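Local coordinates for protein ATP12 ATPase (Paracoccus denitrificans, PDB 2R31) that probably acts as a chaperone in the assembly of F1-ATPase, at residues F12-G17 against L28-P33. Numbering follows the deposited sequence. Where two conformers were deposited one is given.
Sequences FWASVG and LLDERP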
ATOM      1  N   PHE A  12      -3.084 -24.471 -17.817  1.00 10.77           N
ATOM      2  CA  PHE A  12      -2.989 -25.936 -17.925  1.00 11.62           C
ATOM      3  C   PHE A  12      -3.917 -26.630 -16.964  1.00 11.05           C
ATOM      4  O   PHE A  12      -3.858 -27.863 -16.869  1.00 14.73           O
ATOM      5  CB  PHE A  12      -1.522 -26.405 -17.754  1.00 11.75           C
ATOM      6  CG  PHE A  12      -0.982 -26.082 -16.397  1.00 12.37           C
ATOM      7  CD1 PHE A  12      -1.170 -26.881 -15.286  1.00 16.59           C
ATOM      8  CD2 PHE A  12      -0.242 -24.924 -16.193  1.00 13.85           C
ATOM      9  CE1 PHE A  12      -0.630 -26.522 -14.071  1.00 22.08           C
ATOM     10  CE2 PHE A  12       0.274 -24.570 -14.960  1.00 17.30           C
ATOM     11  CZ  PHE A  12       0.065 -25.368 -13.842  1.00 21.67           C
ATOM     12  N   TRP A  13      -4.725 -25.891 -16.174  1.00 10.34           N
ATOM     13  CA  TRP A  13      -5.642 -26.462 -15.200  1.00 10.07           C
ATOM     14  C   TRP A  13      -7.060 -26.214 -15.664  1.00  9.36           C
ATOM     15  O   TRP A  13      -7.381 -25.213 -16.272  1.00 12.12           O
ATOM     16  CB  TRP A  13      -5.417 -25.823 -13.793  1.00 10.50           C
ATOM     17  CG  TRP A  13      -5.629 -24.342 -13.797  1.00 10.42           C
ATOM     18  CD1 TRP A  13      -6.783 -23.660 -13.483  1.00 11.88           C
ATOM     19  CD2 TRP A  13      -4.693 -23.343 -14.165  1.00  9.62           C
ATOM     20  NE1 TRP A  13      -6.603 -22.306 -13.618  1.00 11.27           N
ATOM     21  CE2 TRP A  13      -5.350 -22.066 -14.037  1.00 10.04           C
ATOM     22  CE3 TRP A  13      -3.343 -23.334 -14.558  1.00  9.83           C
ATOM     23  CZ2 TRP A  13      -4.715 -20.899 -14.331  1.00 10.93           C
ATOM     24  CZ3 TRP A  13      -2.739 -22.124 -14.850  1.00 10.66           C
ATOM     25  CH2 TRP A  13      -3.425 -20.945 -14.731  1.00 11.49           C
ATOM     26  N   ALA A  14      -7.939 -27.115 -15.237  1.00  9.11           N
ATOM     27  CA  ALA A  14      -9.351 -26.987 -15.510  1.00  9.92           C
ATOM     28  C   ALA A  14     -10.080 -26.264 -14.391  1.00 12.06           C
ATOM     29  O   ALA A  14     -10.773 -25.265 -14.630  1.00 16.03           O
ATOM     30  CB  ALA A  14      -9.990 -28.351 -15.842  1.00 11.76           C
ATOM     31  N   SER A  15      -9.892 -26.738 -13.167  1.00 11.64           N
ATOM     32  CA  SER A  15     -10.663 -26.324 -12.023  0.83 11.35           C
ATOM     33  C   SER A  15      -9.837 -25.498 -11.027  1.00  9.42           C
ATOM     34  O   SER A  15      -8.617 -25.644 -10.943  1.00  8.85           O
ATOM     35  CB  SER A  15     -11.227 -27.534 -11.249  0.83 13.33           C
ATOM     36  OG  SER A  15     -10.226 -28.227 -10.535  0.83 14.71           O
ATOM     37  N   VAL A  16     -10.524 -24.647 -10.273  1.00  9.04           N
ATOM     38  CA  VAL A  16      -9.937 -23.820  -9.231  1.00  8.46           C
ATOM     39  C   VAL A  16     -10.851 -23.942  -7.993  1.00  8.81           C
ATOM     40  O   VAL A  16     -12.082 -23.872  -8.123  1.00 12.16           O
ATOM     41  CB  VAL A  16      -9.810 -22.348  -9.620  1.00  9.59           C
ATOM     42  CG1 VAL A  16      -9.134 -21.563  -8.540  1.00 11.52           C
ATOM     43  CG2 VAL A  16      -9.032 -22.228 -10.929  1.00  9.98           C
ATOM     44  N   GLY A  17     -10.267 -24.055  -6.819  1.00  9.21           N
ATOM     45  CA  GLY A  17     -11.042 -24.036  -5.570  1.00  9.90           C
ATOM     46  C   GLY A  17     -10.119 -23.577  -4.418  1.00  8.90           C
ATOM     47  O   GLY A  17      -8.997 -23.144  -4.687  1.00  9.05           O
ATOM     48  N   LEU A  28      -6.367 -24.007  -4.883  1.00  8.95           N
ATOM     49  CA  LEU A  28      -6.135 -25.263  -5.575  1.00  9.70           C
ATOM     50  C   LEU A  28      -6.391 -25.127  -7.057  1.00  9.43           C
ATOM     51  O   LEU A  28      -7.460 -24.715  -7.486  1.00 11.49           O
ATOM     52  CB  LEU A  28      -7.099 -26.338  -5.020  1.00 10.98           C
ATOM     53  CG  LEU A  28      -7.154 -26.538  -3.504  1.00 12.66           C
ATOM     54  CD1 LEU A  28      -8.206 -27.587  -3.126  1.00 17.17           C
ATOM     55  CD2 LEU A  28      -5.770 -26.907  -3.073  1.00 16.08           C
ATOM     56  N   LEU A  29      -5.412 -25.532  -7.837  1.00  8.36           N
ATOM     57  CA  LEU A  29      -5.505 -25.630  -9.312  1.00  8.49           C
ATOM     58  C   LEU A  29      -5.592 -27.108  -9.611  1.00  8.42           C
ATOM     59  O   LEU A  29      -4.595 -27.817  -9.368  1.00  8.80           O
ATOM     60  CB  LEU A  29      -4.317 -24.979 -10.002  1.00  9.78           C
ATOM     61  CG  LEU A  29      -4.009 -23.533  -9.640  1.00 12.17           C
ATOM     62  CD1 LEU A  29      -2.818 -22.995 -10.473  1.00 17.64           C
ATOM     63  CD2 LEU A  29      -5.217 -22.672  -9.842  1.00 13.58           C
ATOM     64  N   ASP A  30      -6.742 -27.588 -10.098  0.61  8.52           N
ATOM     65  CA  ASP A  30      -6.953 -29.017 -10.268  0.61  7.88           C
ATOM     66  C   ASP A  30      -6.439 -29.786  -9.044  0.61  8.27           C
ATOM     67  O   ASP A  30      -5.675 -30.730  -9.187  0.61  9.92           O
ATOM     68  CB  ASP A  30      -6.337 -29.569 -11.555  0.61  8.47           C
ATOM     69  CG  ASP A  30      -7.204 -29.265 -12.741  0.61  7.97           C
ATOM     70  OD1 ASP A  30      -8.407 -28.923 -12.609  0.61 10.71           O
ATOM     71  OD2 ASP A  30      -6.662 -29.376 -13.859  0.61  9.44           O
ATOM     72  N   GLU A  31      -6.901 -29.338  -7.881  1.00  8.80           N
ATOM     73  CA  GLU A  31      -6.742 -30.014  -6.595  1.00  9.63           C
ATOM     74  C   GLU A  31      -5.337 -29.920  -6.037  1.00 10.49           C
ATOM     75  O   GLU A  31      -5.039 -30.537  -5.027  1.00 14.83           O
ATOM     76  CB  GLU A  31      -7.173 -31.484  -6.618  1.00 12.00           C
ATOM     77  CG  GLU A  31      -8.619 -31.608  -7.089  1.00 13.00           C
ATOM     78  CD  GLU A  31      -9.653 -30.983  -6.208  1.00 15.97           C
ATOM     79  OE1 GLU A  31      -9.405 -30.703  -4.998  1.00 21.11           O
ATOM     80  OE2 GLU A  31     -10.811 -30.763  -6.669  1.00 27.91           O
ATOM     81  N   ARG A  32      -4.467 -29.122  -6.603  1.00 10.55           N
ATOM     82  CA  ARG A  32      -3.112 -28.935  -6.139  1.00 10.54           C
ATOM     83  C   ARG A  32      -2.881 -27.539  -5.630  1.00  9.99           C
ATOM     84  O   ARG A  32      -3.134 -26.565  -6.379  1.00 10.81           O
ATOM     85  CB  ARG A  32      -2.141 -29.151  -7.273  1.00 12.69           C
ATOM     86  CG  ARG A  32      -0.721 -29.033  -6.872  1.00 16.17           C
ATOM     87  CD  ARG A  32       0.155 -29.057  -8.129  1.00 17.98           C
ATOM     88  NE  ARG A  32       1.536 -29.134  -7.817  1.00 20.26           N
ATOM     89  CZ  ARG A  32       2.454 -29.494  -8.726  1.00 20.95           C
ATOM     90  NH1 ARG A  32       2.114 -29.771  -9.987  1.00 20.85           N
ATOM     91  NH2 ARG A  32       3.715 -29.546  -8.345  1.00 25.90           N
ATOM     92  N   PRO A  33      -2.387 -27.342  -4.391  1.00  9.73           N
ATOM     93  CA  PRO A  33      -2.130 -25.987  -3.917  1.00  9.93           C
ATOM     94  C   PRO A  33      -1.143 -25.217  -4.746  1.00 10.50           C
ATOM     95  O   PRO A  33      -0.021 -25.637  -5.064  1.00 12.50           O
ATOM     96  CB  PRO A  33      -1.546 -26.214  -2.509  1.00 11.41           C
ATOM     97  CG  PRO A  33      -2.080 -27.495  -2.105  1.00 14.50           C
ATOM     98  CD  PRO A  33      -2.092 -28.369  -3.359  1.00 12.28           C
TER
HETATM   99  O   HOH W   1      -3.951 -29.653 -14.341  0.50  8.65           O
HETATM  100  O   HOH W   2      -9.071 -27.315  -7.932  1.00 11.41           O
HETATM  101  O   HOH W   3     -11.233 -30.421  -9.359  1.00 29.68           O
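Asp30 CG lies anti to its own carbonyl carbon (chi1 -79°), and the carboxylate reaches the backbone of Ala14 and Ser15. Ala14 N gives to Asp30 OD2 at 2.9 Å, and Ser15 N gives to Asp30 OD1 at 2.7 Å. Both amides meet the carboxylate from above its plane. In the conformer described, Ser15 OG sits between its backbone N and carbonyl carbon (chi1 72°), and gives Asp30 OD1 a second bond on the anti lone pair. One water joins Phe12 O to Asp30 OD2. Asp30 N, in a type I' turn, returns a bond to Ser15 O at 2.8 Å. It extends the antiparallel hairpin of strands 16-21 and 24-29 beyond the hydrogen-bonded pair Gly17 and Leu28. Val16 and Leu29 share the sheet face turned to helix 47-58. Leu29 CD2 lies over the five-membered ring of Trp13, 4.0 Å from its centroid, and touches Val16 CG2. Leu29 CD1 lies toward the rim of the same face, and Trp13 NE1 is hydrogen-bonded to Trp57 O. An alanine in place of Trp13 would probably leave Leu29 without that ring face and Trp57 O without its donor. Trp13 CE3 lies over the centre of the Phe12 ring face.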